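Local coordinates for protein transcriptional activator of comK gene (Bacillus halodurans, PDB 2HQB) that probably activates transcription of the competence gene comK and, as a BMP-family lipoprotein with a periplasmic-binding-protein fold, may bind a small ligand, at residues S48-K51 and A52-I56; F74-Y77 and F78-H82; A133-P136 and W137-E140. One frame throughout, in Å; residues are numbered along the deposited sequence.

Contact 1: residues S48-K51 and A52-I56; sequences SEQK and AHRRI
One face of the His53 imidazole is covered by the backbone carbonyl of Glu49, one helical turn earlier, whose O stands 3.5 Å above the ring plane and offset toward its rim. The aliphatic part of the Glu49 side chain also meets the ring, CG approaching NE2. CG anti to the backbone N (chi1 -168°) and the extended chain carry this side chain alongside the imidazole; the carboxylate and ring planes are 16° apart. Glu49 OE2 has its probable partner just past the end of the next helix, Thr80 OG1. The backbone beneath is regular: His53 N reaches Glu49 O at 2.7 Å, and Arg55 N reaches Lys51 O at 2.8 Å in an almost straight bond. Ala52, which is buried, donates its N to Ser48 O at 2.9 Å and packs on Tyr77 of helix 73-79. Ser48 precedes the first turn, and its OG accepts from Lys51 N at 3.2 Å, with an N-H...O angle of 177°. This serine N-cap starts helix 49-61, which follows strand 39-43 in the alternating beta-alpha fold of the periplasmic binding proteins.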
ATOM      1  N   SER A  48      14.928 -13.160  10.738  1.00 42.24           N
ATOM      2  CA  SER A  48      15.987 -13.832   9.999  1.00 44.35           C
ATOM      3  C   SER A  48      15.478 -15.106   9.368  1.00 50.34           C
ATOM      4  O   SER A  48      14.447 -15.630   9.782  1.00 61.82           O
ATOM      5  CB  SER A  48      17.132 -14.198  10.925  1.00 43.57           C
ATOM      6  OG  SER A  48      16.696 -15.055  11.967  1.00 54.52           O
ATOM      7  N   GLU A  49      16.181 -15.625   8.373  1.00 44.57           N
ATOM      8  CA  GLU A  49      15.733 -16.871   7.800  1.00 48.06           C
ATOM      9  C   GLU A  49      15.601 -17.877   8.959  1.00 53.14           C
ATOM     10  O   GLU A  49      14.574 -18.566   9.087  1.00 55.30           O
ATOM     11  CB  GLU A  49      16.729 -17.381   6.751  1.00 46.97           C
ATOM     12  CG  GLU A  49      16.178 -18.529   5.910  1.00 60.31           C
ATOM     13  CD  GLU A  49      16.914 -18.732   4.594  1.00 69.54           C
ATOM     14  OE1 GLU A  49      18.028 -19.303   4.621  1.00 74.95           O
ATOM     15  OE2 GLU A  49      16.375 -18.318   3.535  1.00 61.89           O
ATOM     16  N   GLN A  50      16.632 -17.920   9.811  1.00 52.05           N
ATOM     17  CA  GLN A  50      16.701 -18.810  10.970  1.00 51.62           C
ATOM     18  C   GLN A  50      15.387 -18.880  11.732  1.00 50.60           C
ATOM     19  O   GLN A  50      14.762 -19.941  11.812  1.00 48.68           O
ATOM     20  CB  GLN A  50      17.817 -18.357  11.927  1.00 60.91           C
ATOM     21  CG  GLN A  50      17.851 -19.126  13.285  1.00 75.92           C
ATOM     22  CD  GLN A  50      18.416 -18.305  14.480  1.00 84.40           C
ATOM     23  OE1 GLN A  50      17.839 -17.271  14.894  1.00 66.58           O
ATOM     24  NE2 GLN A  50      19.542 -18.774  15.036  1.00 79.70           N
ATOM     25  N   LYS A  51      14.976 -17.740  12.287  1.00 49.02           N
ATOM     26  CA  LYS A  51      13.750 -17.660  13.066  1.00 53.13           C
ATOM     27  C   LYS A  51      12.566 -18.035  12.206  1.00 59.37           C
ATOM     28  O   LYS A  51      11.699 -18.798  12.628  1.00 65.07           O
ATOM     29  CB  LYS A  51      13.526 -16.244  13.607  1.00 47.30           C
ATOM     30  CG  LYS A  51      14.542 -15.751  14.620  1.00 72.56           C
ATOM     31  CD  LYS A  51      14.526 -14.218  14.725  1.00 81.08           C
ATOM     32  CE  LYS A  51      15.721 -13.682  15.510  1.00 82.78           C
ATOM     33  NZ  LYS A  51      15.944 -12.235  15.229  1.00 87.57           N
ATOM     34  N   ALA A  52      12.527 -17.486  10.997  1.00 58.39           N
ATOM     35  CA  ALA A  52      11.425 -17.743  10.100  1.00 53.94           C
ATOM     36  C   ALA A  52      11.263 -19.244   9.927  1.00 49.29           C
ATOM     37  O   ALA A  52      10.152 -19.754  10.026  1.00 45.42           O
ATOM     38  CB  ALA A  52      11.662 -17.045   8.756  1.00 54.57           C
ATOM     39  N   HIS A  53      12.362 -19.954   9.695  1.00 48.89           N
ATOM     40  CA  HIS A  53      12.270 -21.408   9.522  1.00 56.14           C
ATOM     41  C   HIS A  53      11.777 -22.141  10.762  1.00 55.58           C
ATOM     42  O   HIS A  53      10.943 -23.038  10.643  1.00 56.56           O
ATOM     43  CB  HIS A  53      13.603 -22.022   9.085  1.00 52.85           C
ATOM     44  CG  HIS A  53      13.954 -21.727   7.665  1.00 56.24           C
ATOM     45  ND1 HIS A  53      13.042 -21.205   6.770  1.00 53.68           N
ATOM     46  CD2 HIS A  53      15.126 -21.826   6.997  1.00 54.86           C
ATOM     47  CE1 HIS A  53      13.642 -20.985   5.614  1.00 49.13           C
ATOM     48  NE2 HIS A  53      14.905 -21.352   5.726  1.00 56.16           N
ATOM     49  N   ARG A  54      12.301 -21.771  11.930  1.00 52.01           N
ATOM     50  CA  ARG A  54      11.878 -22.383  13.179  1.00 54.23           C
ATOM     51  C   ARG A  54      10.382 -22.141  13.402  1.00 57.92           C
ATOM     52  O   ARG A  54       9.631 -23.084  13.676  1.00 64.51           O
ATOM     53  CB  ARG A  54      12.615 -21.789  14.382  1.00 55.05           C
ATOM     54  CG  ARG A  54      14.129 -21.875  14.397  1.00 58.77           C
ATOM     55  CD  ARG A  54      14.644 -21.022  15.573  1.00 75.86           C
ATOM     56  NE  ARG A  54      16.041 -20.609  15.444  1.00 85.15           N
ATOM     57  CZ  ARG A  54      17.076 -21.438  15.521  1.00 96.72           C
ATOM     58  NH1 ARG A  54      16.888 -22.740  15.731  1.00 99.03           N
ATOM     59  NH2 ARG A  54      18.308 -20.965  15.389  1.00103.02           N
ATOM     60  N   ARG A  55       9.945 -20.883  13.292  1.00 52.85           N
ATOM     61  CA  ARG A  55       8.543 -20.553  13.532  1.00 45.76           C
ATOM     62  C   ARG A  55       7.608 -21.184  12.522  1.00 48.73           C
ATOM     63  O   ARG A  55       6.400 -21.197  12.714  1.00 51.43           O
ATOM     64  CB  ARG A  55       8.331 -19.040  13.558  1.00 39.67           C
ATOM     65  CG  ARG A  55       9.144 -18.302  14.603  1.00 49.22           C
ATOM     66  CD  ARG A  55       8.715 -18.587  16.050  1.00 65.98           C
ATOM     67  NE  ARG A  55       9.711 -18.116  17.030  1.00 82.16           N
ATOM     68  CZ  ARG A  55      10.716 -18.858  17.509  1.00 89.58           C
ATOM     69  NH1 ARG A  55      10.843 -20.117  17.101  1.00 85.68           N
ATOM     70  NH2 ARG A  55      11.613 -18.342  18.366  1.00 85.93           N
ATOM     71  N   ILE A  56       8.157 -21.714  11.443  1.00 50.76           N
ATOM     72  CA  ILE A  56       7.329 -22.333  10.431  1.00 52.78           C
ATOM     73  C   ILE A  56       7.084 -23.769  10.852  1.00 54.80           C
ATOM     74  O   ILE A  56       6.039 -24.366  10.556  1.00 52.35           O
ATOM     75  CB  ILE A  56       8.027 -22.251   9.039  1.00 54.55           C
ATOM     76  CG1 ILE A  56       7.981 -20.792   8.550  1.00 53.59           C
ATOM     77  CG2 ILE A  56       7.369 -23.232   8.020  1.00 56.58           C
ATOM     78  CD1 ILE A  56       8.322 -20.581   7.073  1.00 43.25           C
TER

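Contact 2: residues F74-Y77 and F78-H82; sequences FAEY and FSTIH
Phe78 sets its CG anti to its carbonyl carbon (chi1 -68°), which folds the ring back over the preceding turn, one face above Phe74 O. The same carbonyl oxygen accepts from Phe78 N at 2.7 Å, so backbone and ring of one residue both meet it. Farther out, Phe78 CE1 packs against Phe74 CB at 4.2 Å. Beyond the turn the Phe78 ring also meets Phe90, Ile56 and Ile102. An alanine here is likely to uncover Phe74 CB and leave a gap between the helix and these three neighbours. Ser79 has OG beside its backbone N, a setting that lets both atoms bond to Ala75 O: N at 2.9 Å and OG at 2.8 Å, from opposite faces of the carbonyl plane. The hydroxyl thus adds a second grip on an oxygen already used by the helix. Thr80 N gives a longer bond, 3.3 Å, to Glu76 O. Its OG1 lies 3.0 Å from Tyr77 O, but whether its proton goes there is not settled, since Glu49 OE2 is also within reach and is the stronger partner. Thr80 is where helical angles end, and beyond it His82 ND1 donates to Ser79 O at 3.2 Å, from above the carbonyl plane. These bonds finish the C-terminal end of helix 73-79, the helix of the beta-alpha-beta unit joining the parallel strands 66-69 and 89-93.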
ATOM      1  N   PHE A  74      10.198 -12.405   3.276  1.00 45.46           N
ATOM      2  CA  PHE A  74       9.528 -13.639   3.598  1.00 49.99           C
ATOM      3  C   PHE A  74       9.433 -14.531   2.366  1.00 51.49           C
ATOM      4  O   PHE A  74       9.325 -15.763   2.477  1.00 49.74           O
ATOM      5  CB  PHE A  74       8.151 -13.309   4.190  1.00 44.83           C
ATOM      6  CG  PHE A  74       8.243 -12.735   5.566  1.00 49.82           C
ATOM      7  CD1 PHE A  74       8.057 -11.380   5.788  1.00 42.17           C
ATOM      8  CD2 PHE A  74       8.657 -13.543   6.633  1.00 49.17           C
ATOM      9  CE1 PHE A  74       8.291 -10.838   7.055  1.00 54.47           C
ATOM     10  CE2 PHE A  74       8.898 -13.010   7.906  1.00 31.22           C
ATOM     11  CZ  PHE A  74       8.719 -11.669   8.122  1.00 47.63           C
ATOM     12  N   ALA A  75       9.516 -13.912   1.192  1.00 45.80           N
ATOM     13  CA  ALA A  75       9.432 -14.661  -0.032  1.00 43.58           C
ATOM     14  C   ALA A  75      10.689 -15.507  -0.120  1.00 45.31           C
ATOM     15  O   ALA A  75      10.636 -16.703  -0.387  1.00 50.63           O
ATOM     16  CB  ALA A  75       9.307 -13.727  -1.187  1.00 33.86           C
ATOM     17  N   GLU A  76      11.829 -14.904   0.141  1.00 47.98           N
ATOM     18  CA  GLU A  76      13.075 -15.666   0.106  1.00 54.20           C
ATOM     19  C   GLU A  76      13.072 -16.727   1.217  1.00 52.64           C
ATOM     20  O   GLU A  76      13.538 -17.848   1.007  1.00 51.50           O
ATOM     21  CB  GLU A  76      14.280 -14.732   0.292  1.00 65.85           C
ATOM     22  CG  GLU A  76      15.590 -15.448   0.580  1.00 70.83           C
ATOM     23  CD  GLU A  76      15.924 -16.477  -0.490  1.00 85.27           C
ATOM     24  OE1 GLU A  76      15.367 -16.375  -1.614  1.00 78.04           O
ATOM     25  OE2 GLU A  76      16.753 -17.376  -0.208  1.00 88.75           O
ATOM     26  N   TYR A  77      12.567 -16.350   2.392  1.00 48.88           N
ATOM     27  CA  TYR A  77      12.479 -17.253   3.536  1.00 50.77           C
ATOM     28  C   TYR A  77      11.632 -18.478   3.165  1.00 53.89           C
ATOM     29  O   TYR A  77      11.998 -19.610   3.472  1.00 56.08           O
ATOM     30  CB  TYR A  77      11.789 -16.575   4.713  1.00 48.64           C
ATOM     31  CG  TYR A  77      12.499 -15.417   5.378  1.00 48.28           C
ATOM     32  CD1 TYR A  77      11.781 -14.519   6.157  1.00 41.66           C
ATOM     33  CD2 TYR A  77      13.870 -15.236   5.279  1.00 43.70           C
ATOM     34  CE1 TYR A  77      12.399 -13.488   6.816  1.00 48.33           C
ATOM     35  CE2 TYR A  77      14.502 -14.182   5.950  1.00 39.27           C
ATOM     36  CZ  TYR A  77      13.755 -13.321   6.713  1.00 46.00           C
ATOM     37  OH  TYR A  77      14.338 -12.293   7.403  1.00 50.83           O
ATOM     38  N   PHE A  78      10.492 -18.235   2.523  1.00 49.99           N
ATOM     39  CA  PHE A  78       9.588 -19.303   2.130  1.00 50.70           C
ATOM     40  C   PHE A  78      10.157 -20.135   0.998  1.00 56.18           C
ATOM     41  O   PHE A  78       9.853 -21.324   0.868  1.00 58.01           O
ATOM     42  CB  PHE A  78       8.243 -18.731   1.670  1.00 42.46           C
ATOM     43  CG  PHE A  78       7.452 -18.092   2.754  1.00 27.81           C
ATOM     44  CD1 PHE A  78       6.429 -17.226   2.450  1.00 34.76           C
ATOM     45  CD2 PHE A  78       7.723 -18.355   4.077  1.00 27.65           C
ATOM     46  CE1 PHE A  78       5.679 -16.623   3.449  1.00 33.99           C
ATOM     47  CE2 PHE A  78       6.991 -17.763   5.082  1.00 26.99           C
ATOM     48  CZ  PHE A  78       5.967 -16.897   4.769  1.00 37.38           C
ATOM     49  N   SER A  79      10.979 -19.513   0.169  1.00 56.92           N
ATOM     50  CA  SER A  79      11.524 -20.235  -0.963  1.00 59.66           C
ATOM     51  C   SER A  79      12.532 -21.296  -0.580  1.00 58.49           C
ATOM     52  O   SER A  79      12.672 -22.316  -1.259  1.00 63.11           O
ATOM     53  CB  SER A  79      12.158 -19.262  -1.941  1.00 55.64           C
ATOM     54  OG  SER A  79      11.151 -18.470  -2.538  1.00 70.13           O
ATOM     55  N   THR A  80      13.237 -21.057   0.513  1.00 55.45           N
ATOM     56  CA  THR A  80      14.245 -21.995   0.960  1.00 54.63           C
ATOM     57  C   THR A  80      13.618 -23.047   1.842  1.00 59.03           C
ATOM     58  O   THR A  80      14.315 -23.776   2.534  1.00 65.33           O
ATOM     59  CB  THR A  80      15.380 -21.261   1.740  1.00 52.65           C
ATOM     60  OG1 THR A  80      14.819 -20.307   2.661  1.00 49.00           O
ATOM     61  CG2 THR A  80      16.305 -20.556   0.763  1.00 51.56           C
ATOM     62  N   ILE A  81      12.298 -23.156   1.804  1.00 60.75           N
ATOM     63  CA  ILE A  81      11.650 -24.116   2.671  1.00 55.76           C
ATOM     64  C   ILE A  81      10.293 -24.640   2.148  1.00 58.58           C
ATOM     65  O   ILE A  81       9.766 -25.616   2.676  1.00 58.04           O
ATOM     66  CB  ILE A  81      11.502 -23.456   4.086  1.00 43.74           C
ATOM     67  CG1 ILE A  81      11.656 -24.510   5.163  1.00 58.71           C
ATOM     68  CG2 ILE A  81      10.165 -22.709   4.215  1.00 30.00           C
ATOM     69  CD1 ILE A  81      11.423 -23.995   6.581  1.00 72.88           C
ATOM     70  N   HIS A  82       9.753 -24.027   1.093  1.00 56.18           N
ATOM     71  CA  HIS A  82       8.433 -24.417   0.602  1.00 58.02           C
ATOM     72  C   HIS A  82       8.343 -25.788  -0.005  1.00 61.49           C
ATOM     73  O   HIS A  82       7.247 -26.251  -0.326  1.00 61.45           O
ATOM     74  CB  HIS A  82       7.920 -23.432  -0.434  1.00 50.84           C
ATOM     75  CG  HIS A  82       8.472 -23.669  -1.802  1.00 52.63           C
ATOM     76  ND1 HIS A  82       9.819 -23.563  -2.087  1.00 56.82           N
ATOM     77  CD2 HIS A  82       7.864 -23.990  -2.968  1.00 52.00           C
ATOM     78  CE1 HIS A  82      10.013 -23.802  -3.373  1.00 53.88           C
ATOM     79  NE2 HIS A  82       8.842 -24.064  -3.929  1.00 54.09           N
TER

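Contact 3: residues A133-P136 and W137-E140; sequences AAFP and WQPE
The carbonyl oxygen of Phe135 accepts from Gln138 N at 3.2 Å, closing a type I beta turn with Pro136 and Trp137 at its two corners. The donor stands well above the carbonyl plane, 47° out of it. Across the turn the side chains of Phe135 and Trp137 lie next to each other and point the same way. Their ring planes are nearly parallel, 7° apart, yet slid so far that they hardly overlap, the phenyl and five-membered-ring centroids being 5.1 Å apart. Phe135 CB sits over one face of the indole, near NE1 and CD1, and Phe135 CD1 comes within 3.6 Å of Trp137 CZ2. Trp137 carries CG between its backbone N and carbonyl carbon (chi1 57°), which turns the indole back toward Phe135. Gln138 runs in beneath the turn, its CG 3.3 Å from Phe135 O and its amide end beside the backbone of Ala134 and Phe135. Trp164 extends the aromatic group, meeting Phe135 edge to face and touching Trp137. With a single, poorly aligned backbone bond closing it, the turn probably owes much of its shape to this aromatic packing and to the Gln138 amide tucked against the main chain.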
ATOM      1  N   ALA A 133       8.958  10.821  -1.712  1.00 43.62           N
ATOM      2  CA  ALA A 133       8.949   9.377  -1.636  1.00 47.29           C
ATOM      3  C   ALA A 133      10.282   8.861  -1.138  1.00 53.33           C
ATOM      4  O   ALA A 133      11.188   9.641  -0.824  1.00 48.81           O
ATOM      5  CB  ALA A 133       8.634   8.785  -2.983  1.00 43.26           C
ATOM      6  N   ALA A 134      10.403   7.539  -1.067  1.00 55.48           N
ATOM      7  CA  ALA A 134      11.624   6.933  -0.570  1.00 51.34           C
ATOM      8  C   ALA A 134      12.535   6.586  -1.720  1.00 51.62           C
ATOM      9  O   ALA A 134      13.721   6.939  -1.719  1.00 55.16           O
ATOM     10  CB  ALA A 134      11.287   5.688   0.249  1.00 48.79           C
ATOM     11  N   PHE A 135      11.976   5.907  -2.715  1.00 50.26           N
ATOM     12  CA  PHE A 135      12.762   5.502  -3.866  1.00 50.21           C
ATOM     13  C   PHE A 135      12.062   5.729  -5.197  1.00 48.82           C
ATOM     14  O   PHE A 135      10.832   5.691  -5.295  1.00 47.90           O
ATOM     15  CB  PHE A 135      13.141   4.032  -3.765  1.00 46.74           C
ATOM     16  CG  PHE A 135      13.469   3.589  -2.390  1.00 46.66           C
ATOM     17  CD1 PHE A 135      12.498   2.997  -1.590  1.00 58.13           C
ATOM     18  CD2 PHE A 135      14.752   3.749  -1.881  1.00 44.82           C
ATOM     19  CE1 PHE A 135      12.808   2.566  -0.301  1.00 49.41           C
ATOM     20  CE2 PHE A 135      15.066   3.322  -0.593  1.00 28.97           C
ATOM     21  CZ  PHE A 135      14.100   2.734   0.190  1.00 37.29           C
ATOM     22  N   PRO A 136      12.860   5.923  -6.252  1.00 46.67           N
ATOM     23  CA  PRO A 136      12.455   6.169  -7.637  1.00 45.52           C
ATOM     24  C   PRO A 136      11.616   5.050  -8.256  1.00 46.41           C
ATOM     25  O   PRO A 136      10.744   5.303  -9.100  1.00 44.69           O
ATOM     26  CB  PRO A 136      13.777   6.338  -8.340  1.00 34.18           C
ATOM     27  CG  PRO A 136      14.692   6.800  -7.262  1.00 48.50           C
ATOM     28  CD  PRO A 136      14.326   5.902  -6.146  1.00 41.18           C
ATOM     29  N   TRP A 137      11.870   3.820  -7.828  1.00 40.84           N
ATOM     30  CA  TRP A 137      11.122   2.706  -8.359  1.00 40.81           C
ATOM     31  C   TRP A 137       9.668   2.627  -7.872  1.00 47.30           C
ATOM     32  O   TRP A 137       8.941   1.701  -8.213  1.00 46.23           O
ATOM     33  CB  TRP A 137      11.849   1.410  -8.056  1.00 38.10           C
ATOM     34  CG  TRP A 137      12.119   1.157  -6.612  1.00 46.28           C
ATOM     35  CD1 TRP A 137      13.311   1.301  -5.953  1.00 44.62           C
ATOM     36  CD2 TRP A 137      11.189   0.670  -5.650  1.00 41.37           C
ATOM     37  NE1 TRP A 137      13.174   0.925  -4.645  1.00 33.93           N
ATOM     38  CE2 TRP A 137      11.880   0.536  -4.431  1.00 38.41           C
ATOM     39  CE3 TRP A 137       9.832   0.336  -5.701  1.00 41.39           C
ATOM     40  CZ2 TRP A 137      11.265   0.084  -3.276  1.00 48.65           C
ATOM     41  CZ3 TRP A 137       9.226  -0.109  -4.563  1.00 48.82           C
ATOM     42  CH2 TRP A 137       9.939  -0.234  -3.360  1.00 51.57           C
ATOM     43  N   GLN A 138       9.231   3.598  -7.079  1.00 51.03           N
ATOM     44  CA  GLN A 138       7.854   3.580  -6.601  1.00 49.03           C
ATOM     45  C   GLN A 138       6.908   4.044  -7.717  1.00 50.55           C
ATOM     46  O   GLN A 138       6.936   5.208  -8.132  1.00 54.19           O
ATOM     47  CB  GLN A 138       7.708   4.475  -5.351  1.00 50.15           C
ATOM     48  CG  GLN A 138       8.364   3.907  -4.094  1.00 48.48           C
ATOM     49  CD  GLN A 138       8.248   4.798  -2.864  1.00 47.06           C
ATOM     50  OE1 GLN A 138       7.165   5.276  -2.503  1.00 43.26           O
ATOM     51  NE2 GLN A 138       9.372   5.008  -2.200  1.00 52.66           N
ATOM     52  N   PRO A 139       6.072   3.131  -8.237  1.00 51.13           N
ATOM     53  CA  PRO A 139       5.117   3.438  -9.299  1.00 48.73           C
ATOM     54  C   PRO A 139       4.325   4.694  -9.005  1.00 51.21           C
ATOM     55  O   PRO A 139       4.235   5.567  -9.861  1.00 55.01           O
ATOM     56  CB  PRO A 139       4.251   2.193  -9.330  1.00 51.81           C
ATOM     57  CG  PRO A 139       5.251   1.155  -9.132  1.00 47.80           C
ATOM     58  CD  PRO A 139       6.023   1.692  -7.939  1.00 56.34           C
ATOM     59  N   GLU A 140       3.756   4.777  -7.799  1.00 46.42           N
ATOM     60  CA  GLU A 140       2.984   5.942  -7.365  1.00 43.93           C
ATOM     61  C   GLU A 140       3.650   7.274  -7.765  1.00 44.99           C
ATOM     62  O   GLU A 140       2.957   8.254  -8.072  1.00 43.77           O
ATOM     63  CB  GLU A 140       2.829   5.950  -5.840  1.00 48.18           C
ATOM     64  CG  GLU A 140       2.760   4.576  -5.157  1.00 66.59           C
ATOM     65  CD  GLU A 140       4.111   4.042  -4.657  1.00 70.97           C
ATOM     66  OE1 GLU A 140       4.893   4.830  -4.079  1.00 70.28           O
ATOM     67  OE2 GLU A 140       4.377   2.823  -4.822  1.00 69.73           O
TER

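Overall arrangement
Contacts 1 and 2 are neighbours, their centres 10 Å apart, and sit on adjacent helices, 49-61 and 73-79, of the domain built on the sheet that includes strands 39-43, 7-11 and 66-69. They touch directly: Glu49 OE2 lies 2.7 Å from Thr80 OG1, a probable hydrogen bond, and His53 packs against Tyr77 O and Ile81. Contact 3 belongs to the other sheet, in the loop after strand 128-133. Its centre is about 30 Å from that of contact 1 and 26 Å from that of contact 2, with nearest atoms about 19 and 14 Å away. In relatives of this two-domain fold the ligand binds between the domains.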